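Local structure of FAD-dependent pyridine nucleotide-disulphide oxidoreductase (Desulfovibrio vulgaris, 3IWA) at residues T32-A37 with V85-H90; A275-T280 with C295-N300; H152-G157 with W182-T187. The protein probably uses bound FAD to pass electrons from a reduced pyridine nucleotide to a disulphide or related acceptor. All blocks are in the same frame, centred on the assembly; numbering follows the deposited sequence.

How the contacts relate
Along the chain the order is contact 1, contact 3, contact 2. None of them touches another. Centre to centre, contacts 1 and 2 are about 23 Å apart, contacts 1 and 3 about 31 Å, and contacts 2 and 3 about 37 Å, on opposite sides of the chain's centre. Contact 1 lies at strand 30-34 of a parallel five-stranded sheet, and contact 2 packs on strand 289-291 at the edge of that sheet. Contact 3 lies beside the other parallel sheet, just before strand 185-189. The two sheets fit the paired dinucleotide-binding domains of this family, one probably for FAD and one for the pyridine nucleotide.

Contact 1: T32-A37 with V85-H90; sequences TMIDQA and VETRAH
OD1 of D35 is gripped by two backbone amides. T87 N reaches its syn lone pair at 2.9 Å in a nearly straight bond (171°), and A37 N adds a weak bond from within the same turn. The second carboxylate oxygen, D35 OD2, takes a weak bond from E86 N. CG of D35 sits between its own backbone N and carbonyl carbon (chi1 69°), which brings the carboxylate up against the start of strand 87-93.

The amide of Q36 clasps the backbone of A89 at two points. A89 N donates to Q36 OE1 at 2.7 Å, and Q36 NE2 donates to A89 O at 3.3 Å. This pairing fixes which way round the amide lies. Q36 NE2 also lies over one face of the R88 guanidinium. At the edge of that group, R88 NE makes a weak bond to A37 O. I34 CG2 lies tight against T87, close to its carbonyl oxygen. The carboxylate of E86 is held outside the contact by R105.

The turn after the second strand of a Rossmann-type sheet is thus tied to the antiparallel sheet beside it. In relatives this strand end lies near the adenosine of FAD.

Contact 2: A275-T280 with C295-N300; sequences AIIVDT and CVTIPN
T297, I276 and V278 have more surface buried by this contact than the other residues, and T297 loses the most area to the other segment. I276 and V296 form a parallel bridge. I276 N donates to C295 O at 2.7 Å (159°). I276 O accepts from T297 N at 3.0 Å (161°). The backbone of I276 thus bonds on either side of V296, the usual pattern of parallel strands. The CA of V296 also makes a C-H...O contact to I276 O, at 3.2 Å.

The side chain of I276 lies on the same face of the sheet as V296. Its CB meets V296 CG1, and its tip CD1 comes within 4.1 Å of C295 SG. T297 points to the other face. Its CG2 lies alongside I277 CG1 at 3.7 Å, the two side chains pointing the same way. OG1 of T297 is anti to the backbone N (chi1 175°), which sets CG2 between that N and the carbonyl carbon, where it meets I277. OG1 itself hydrogen-bonds to G307 O, outside the contact. The CB of A275 packs against T297 N and CB.

Beyond the bridge the backbones diverge, and V278 reaches across with both methyl groups. V278 CG1 meets V296 CG1 at 4.0 Å, the side chains crossing at about a right angle. V278 CG2 meets I298 CG2, with those two side chains side by side. A water joins the chains here, donating to both V278 O and T297 O.

Strand 296-299 is the middle of a small mixed sheet, with 276-277 parallel on one side and 306-307 antiparallel on the other. I276, V278 and V296 all pack on A291 of strand 289-291, which ends the large parallel sheet.

Contact 3: H152-G157 with W182-T187; sequences HAISAG and WGIDTT
I154 and S155 lie over one face of the W182 indole, each against a different ring. CG2 of I154 sits 4.1 Å from the centroid of the five-membered ring, 12° off its normal. CA of S155 is 4.2 Å from the centroid of the six-membered ring, 16° off the normal. Both are CH-pi contacts. The chain at 154-155 therefore runs along the length of the indole and lines that face with side chain and backbone.

The I154 side chain meets the indole at a slant. With CG1 beside the backbone N (chi1 -65°), CG2 lies anti to that N and does the touching. The same methyl also touches I184 CD1, at 4.3 Å. At the rim of the six-membered ring, I154 O comes within 3.3 Å of W182 CZ2. A156 N approaches this ring obliquely, at 3.9 Å from CZ3.

The indole nitrogen has its own partner. W182 NE1 hydrogen-bonds to Q151 O in helix 144-153, which helps to hold the ring's rotation, while the two CH-pi contacts support it from one face.

W182 lies at the end of helix 169-182. G183 follows with positive phi, and I184 leads into strand 185-189. I154 and I184 both pack on L178 of that helix, and I184 also meets A162 of strand 161-165. The contact thus joins the segment after helix 144-153 to the helix-to-strand junction of the beta-alpha-beta unit made of strand 161-165, helix 169-182 and strand 185-189.

Contact 1: T32-A37 with V85-H90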
# COMPACT_ATOMS: atom_id res chain seq x y z
N THR A 32 -24.20 -12.76 26.63
CA THR A 32 -24.14 -11.87 27.77
C THR A 32 -22.74 -11.23 27.76
O THR A 32 -21.73 -11.91 27.68
CB THR A 32 -24.40 -12.64 29.09
OG1 THR A 32 -25.64 -13.36 29.00
CG2 THR A 32 -24.42 -11.70 30.28
N MET A 33 -22.72 -9.91 27.86
CA MET A 33 -21.50 -9.13 27.89
C MET A 33 -21.38 -8.49 29.26
O MET A 33 -22.34 -7.93 29.75
CB MET A 33 -21.56 -8.02 26.85
CG MET A 33 -21.50 -8.47 25.40
SD MET A 33 -20.91 -7.15 24.31
CE MET A 33 -19.31 -6.82 24.95
N ILE A 34 -20.19 -8.57 29.85
CA ILE A 34 -19.91 -8.04 31.15
C ILE A 34 -18.86 -6.99 30.92
O ILE A 34 -17.90 -7.22 30.18
CB ILE A 34 -19.31 -9.12 32.04
CG1 ILE A 34 -20.35 -10.19 32.36
CG2 ILE A 34 -18.76 -8.52 33.30
CD1 ILE A 34 -19.73 -11.52 32.79
N ASP A 35 -19.01 -5.83 31.53
CA ASP A 35 -18.06 -4.78 31.29
C ASP A 35 -16.74 -4.91 32.08
O ASP A 35 -15.78 -4.18 31.80
CB ASP A 35 -18.69 -3.42 31.54
CG ASP A 35 -19.01 -3.17 32.99
OD1 ASP A 35 -18.99 -4.12 33.80
OD2 ASP A 35 -19.28 -2.01 33.30
N GLN A 36 -16.69 -5.81 33.06
CA GLN A 36 -15.48 -6.05 33.87
C GLN A 36 -14.89 -4.77 34.52
O GLN A 36 -13.67 -4.53 34.52
CB GLN A 36 -14.40 -6.79 33.05
CG GLN A 36 -13.31 -7.45 33.89
CD GLN A 36 -13.82 -8.65 34.66
OE1 GLN A 36 -14.99 -9.01 34.56
NE2 GLN A 36 -12.94 -9.30 35.41
N ALA A 37 -15.77 -3.96 35.09
CA ALA A 37 -15.44 -2.63 35.62
C ALA A 37 -14.47 -2.64 36.81
O ALA A 37 -14.43 -3.59 37.59
CB ALA A 37 -16.71 -1.91 35.99
N VAL A 85 -23.55 -3.91 33.02
CA VAL A 85 -22.56 -2.90 33.38
C VAL A 85 -22.19 -2.92 34.87
O VAL A 85 -22.82 -3.61 35.67
CB VAL A 85 -23.00 -1.47 32.96
CG1 VAL A 85 -23.17 -1.41 31.44
CG2 VAL A 85 -24.29 -1.05 33.69
N GLU A 86 -21.15 -2.18 35.22
CA GLU A 86 -20.59 -2.19 36.57
C GLU A 86 -20.58 -3.59 37.21
O GLU A 86 -20.93 -3.76 38.38
CB GLU A 86 -21.34 -1.17 37.46
CG GLU A 86 -21.23 0.26 36.94
CD GLU A 86 -21.60 1.33 37.99
OE1 GLU A 86 -20.80 1.54 38.94
OE2 GLU A 86 -22.67 1.97 37.85
N THR A 87 -20.16 -4.58 36.42
CA THR A 87 -20.18 -6.00 36.79
C THR A 87 -18.82 -6.61 36.54
O THR A 87 -18.22 -6.35 35.51
CB THR A 87 -21.20 -6.76 35.95
OG1 THR A 87 -22.46 -6.08 36.00
CG2 THR A 87 -21.38 -8.15 36.43
N ARG A 88 -18.35 -7.43 37.48
CA ARG A 88 -17.04 -8.09 37.37
C ARG A 88 -17.13 -9.59 37.36
O ARG A 88 -17.84 -10.16 38.16
CB ARG A 88 -16.16 -7.73 38.57
CG ARG A 88 -15.55 -6.39 38.47
CD ARG A 88 -14.35 -6.23 39.38
NE ARG A 88 -13.11 -6.10 38.59
CZ ARG A 88 -12.08 -6.94 38.66
NH1 ARG A 88 -12.10 -7.99 39.48
NH2 ARG A 88 -11.01 -6.72 37.91
N ALA A 89 -16.36 -10.23 36.49
CA ALA A 89 -16.17 -11.68 36.58
C ALA A 89 -15.17 -11.88 37.70
O ALA A 89 -14.17 -11.17 37.78
CB ALA A 89 -15.66 -12.27 35.29
N HIS A 90 -15.47 -12.83 38.58
CA HIS A 90 -14.63 -13.09 39.76
C HIS A 90 -13.77 -14.30 39.50
O HIS A 90 -12.61 -14.33 39.88
CB HIS A 90 -15.49 -13.26 41.02
CG HIS A 90 -14.78 -13.92 42.17
ND1 HIS A 90 -15.00 -15.23 42.52
CD2 HIS A 90 -13.86 -13.44 43.04
CE1 HIS A 90 -14.24 -15.54 43.55
NE2 HIS A 90 -13.54 -14.48 43.89

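Contact 2: A275-T280 with C295-N300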
# COMPACT_ATOMS: atom_id res chain seq x y z
N ALA A 275 0.69 -12.52 28.96
CA ALA A 275 -0.22 -12.41 27.81
C ALA A 275 -0.81 -13.78 27.56
O ALA A 275 -0.11 -14.78 27.61
CB ALA A 275 0.51 -11.89 26.56
N ILE A 276 -2.12 -13.83 27.34
CA ILE A 276 -2.82 -15.09 27.02
C ILE A 276 -2.35 -15.62 25.66
O ILE A 276 -2.30 -14.89 24.67
CB ILE A 276 -4.32 -14.86 26.99
CG1 ILE A 276 -4.86 -14.48 28.38
CG2 ILE A 276 -5.04 -16.07 26.45
CD1 ILE A 276 -6.29 -14.02 28.36
N ILE A 277 -1.97 -16.90 25.63
CA ILE A 277 -1.46 -17.52 24.43
C ILE A 277 -2.64 -18.07 23.68
O ILE A 277 -3.42 -18.84 24.21
CB ILE A 277 -0.45 -18.63 24.76
CG1 ILE A 277 0.81 -18.04 25.39
CG2 ILE A 277 -0.08 -19.47 23.50
CD1 ILE A 277 1.78 -19.13 25.89
N VAL A 278 -2.78 -17.65 22.42
CA VAL A 278 -3.85 -18.13 21.54
C VAL A 278 -3.32 -18.72 20.24
O VAL A 278 -2.27 -18.34 19.73
CB VAL A 278 -4.84 -17.01 21.23
CG1 VAL A 278 -5.49 -16.53 22.53
CG2 VAL A 278 -4.14 -15.87 20.51
N ASP A 279 -4.09 -19.65 19.66
CA ASP A 279 -3.78 -20.14 18.33
C ASP A 279 -4.33 -19.16 17.28
O ASP A 279 -4.90 -18.11 17.63
CB ASP A 279 -4.31 -21.58 18.16
CG ASP A 279 -5.81 -21.67 18.01
OD1 ASP A 279 -6.51 -20.63 17.89
OD2 ASP A 279 -6.30 -22.83 18.03
N THR A 280 -4.21 -19.52 16.01
CA THR A 280 -4.57 -18.57 14.97
C THR A 280 -6.06 -18.43 14.82
O THR A 280 -6.50 -17.51 14.16
CB THR A 280 -3.99 -18.94 13.61
OG1 THR A 280 -4.56 -20.16 13.22
CG2 THR A 280 -2.48 -19.08 13.68
N CYS A 295 -4.67 -8.35 25.53
CA CYS A 295 -4.42 -9.32 26.59
C CYS A 295 -3.76 -10.58 26.06
O CYS A 295 -3.45 -11.48 26.83
CB CYS A 295 -5.69 -9.66 27.34
SG CYS A 295 -7.08 -10.47 26.45
N VAL A 296 -3.50 -10.62 24.75
CA VAL A 296 -2.94 -11.78 24.11
C VAL A 296 -1.57 -11.52 23.48
O VAL A 296 -1.21 -10.39 23.20
CB VAL A 296 -3.90 -12.35 23.00
CG1 VAL A 296 -5.31 -12.65 23.57
CG2 VAL A 296 -4.03 -11.39 21.80
N THR A 297 -0.84 -12.62 23.27
CA THR A 297 0.33 -12.67 22.41
C THR A 297 -0.03 -13.41 21.13
O THR A 297 -0.73 -14.39 21.18
CB THR A 297 1.57 -13.40 23.04
OG1 THR A 297 2.63 -13.51 22.07
CG2 THR A 297 1.21 -14.83 23.54
N ILE A 298 0.45 -12.90 20.00
CA ILE A 298 0.32 -13.57 18.71
C ILE A 298 1.68 -13.49 17.99
O ILE A 298 2.51 -12.68 18.33
CB ILE A 298 -0.70 -12.90 17.83
CG1 ILE A 298 -0.33 -11.43 17.63
CG2 ILE A 298 -2.06 -13.02 18.44
CD1 ILE A 298 -1.31 -10.67 16.82
N PRO A 299 1.90 -14.35 16.98
CA PRO A 299 3.20 -14.39 16.31
C PRO A 299 3.59 -13.05 15.69
O PRO A 299 2.77 -12.39 15.04
CB PRO A 299 2.98 -15.41 15.20
CG PRO A 299 1.83 -16.24 15.66
CD PRO A 299 0.95 -15.27 16.36
N ASN A 300 4.82 -12.62 15.94
CA ASN A 300 5.33 -11.49 15.22
C ASN A 300 5.66 -12.03 13.85
O ASN A 300 6.49 -12.91 13.75
CB ASN A 300 6.59 -10.95 15.91
CG ASN A 300 7.17 -9.73 15.21
OD1 ASN A 300 7.52 -9.78 14.04
ND2 ASN A 300 7.26 -8.65 15.92
O HOH W 1 -0.12 -16.89 20.49

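Contact 3: H152-G157 with W182-T187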
# COMPACT_ATOMS: atom_id res chain seq x y z
N HIS A 152 -12.10 14.32 25.71
CA HIS A 152 -13.46 14.89 25.69
C HIS A 152 -14.07 15.07 27.10
O HIS A 152 -15.15 15.63 27.23
CB HIS A 152 -14.40 14.08 24.76
CG HIS A 152 -14.05 14.19 23.31
ND1 HIS A 152 -12.89 13.67 22.78
CD2 HIS A 152 -14.70 14.78 22.27
CE1 HIS A 152 -12.83 13.92 21.48
NE2 HIS A 152 -13.91 14.60 21.14
N ALA A 153 -13.36 14.63 28.14
CA ALA A 153 -13.81 14.87 29.54
C ALA A 153 -13.26 16.18 30.10
O ALA A 153 -13.77 16.73 31.08
CB ALA A 153 -13.41 13.70 30.44
N ILE A 154 -12.18 16.66 29.47
CA ILE A 154 -11.62 17.98 29.75
C ILE A 154 -12.43 19.04 28.99
O ILE A 154 -12.99 18.78 27.90
CB ILE A 154 -10.12 18.08 29.33
CG1 ILE A 154 -9.27 17.13 30.18
CG2 ILE A 154 -9.60 19.53 29.43
CD1 ILE A 154 -8.02 16.66 29.48
N SER A 155 -12.50 20.23 29.58
CA SER A 155 -13.12 21.40 28.95
C SER A 155 -12.29 22.64 29.28
O SER A 155 -11.36 22.59 30.10
CB SER A 155 -14.59 21.56 29.41
OG SER A 155 -14.69 21.74 30.82
N ALA A 156 -12.64 23.73 28.61
CA ALA A 156 -11.92 25.01 28.68
C ALA A 156 -11.61 25.42 30.13
O ALA A 156 -12.50 25.41 30.98
CB ALA A 156 -12.74 26.12 27.95
N GLY A 157 -10.35 25.73 30.40
CA GLY A 157 -9.94 26.31 31.68
C GLY A 157 -9.80 25.34 32.84
O GLY A 157 -9.54 25.77 33.97
N TRP A 182 -7.07 22.14 23.33
CA TRP A 182 -7.34 22.88 24.55
C TRP A 182 -6.31 23.91 24.96
O TRP A 182 -6.51 24.58 25.97
CB TRP A 182 -7.53 21.91 25.70
CG TRP A 182 -8.63 20.96 25.52
CD1 TRP A 182 -8.54 19.60 25.52
CD2 TRP A 182 -10.02 21.27 25.31
NE1 TRP A 182 -9.78 19.04 25.33
CE2 TRP A 182 -10.70 20.04 25.20
CE3 TRP A 182 -10.74 22.46 25.21
CZ2 TRP A 182 -12.08 19.97 24.99
CZ3 TRP A 182 -12.10 22.39 25.01
CH2 TRP A 182 -12.76 21.16 24.90
N GLY A 183 -5.22 24.06 24.20
CA GLY A 183 -4.15 25.00 24.60
C GLY A 183 -3.48 24.74 25.96
O GLY A 183 -2.96 25.66 26.62
N ILE A 184 -3.47 23.48 26.37
CA ILE A 184 -2.85 23.08 27.62
C ILE A 184 -1.35 23.08 27.45
O ILE A 184 -0.83 22.56 26.46
CB ILE A 184 -3.36 21.67 28.03
CG1 ILE A 184 -4.86 21.72 28.34
CG2 ILE A 184 -2.61 21.18 29.23
CD1 ILE A 184 -5.54 20.35 28.47
N ASP A 185 -0.65 23.68 28.40
CA ASP A 185 0.82 23.57 28.51
C ASP A 185 1.26 22.12 28.75
O ASP A 185 0.98 21.52 29.79
CB ASP A 185 1.31 24.47 29.65
CG ASP A 185 2.85 24.62 29.67
OD1 ASP A 185 3.58 23.65 29.36
OD2 ASP A 185 3.31 25.71 30.03
N THR A 186 1.96 21.58 27.76
CA THR A 186 2.19 20.15 27.68
C THR A 186 3.66 19.82 27.56
O THR A 186 4.36 20.40 26.75
CB THR A 186 1.41 19.55 26.49
OG1 THR A 186 0.05 19.99 26.58
CG2 THR A 186 1.41 18.04 26.53
N THR A 187 4.09 18.86 28.38
CA THR A 187 5.47 18.37 28.40
C THR A 187 5.46 16.84 28.34
O THR A 187 4.69 16.19 29.04
CB THR A 187 6.19 18.79 29.68
OG1 THR A 187 6.00 20.19 29.86
CG2 THR A 187 7.68 18.46 29.63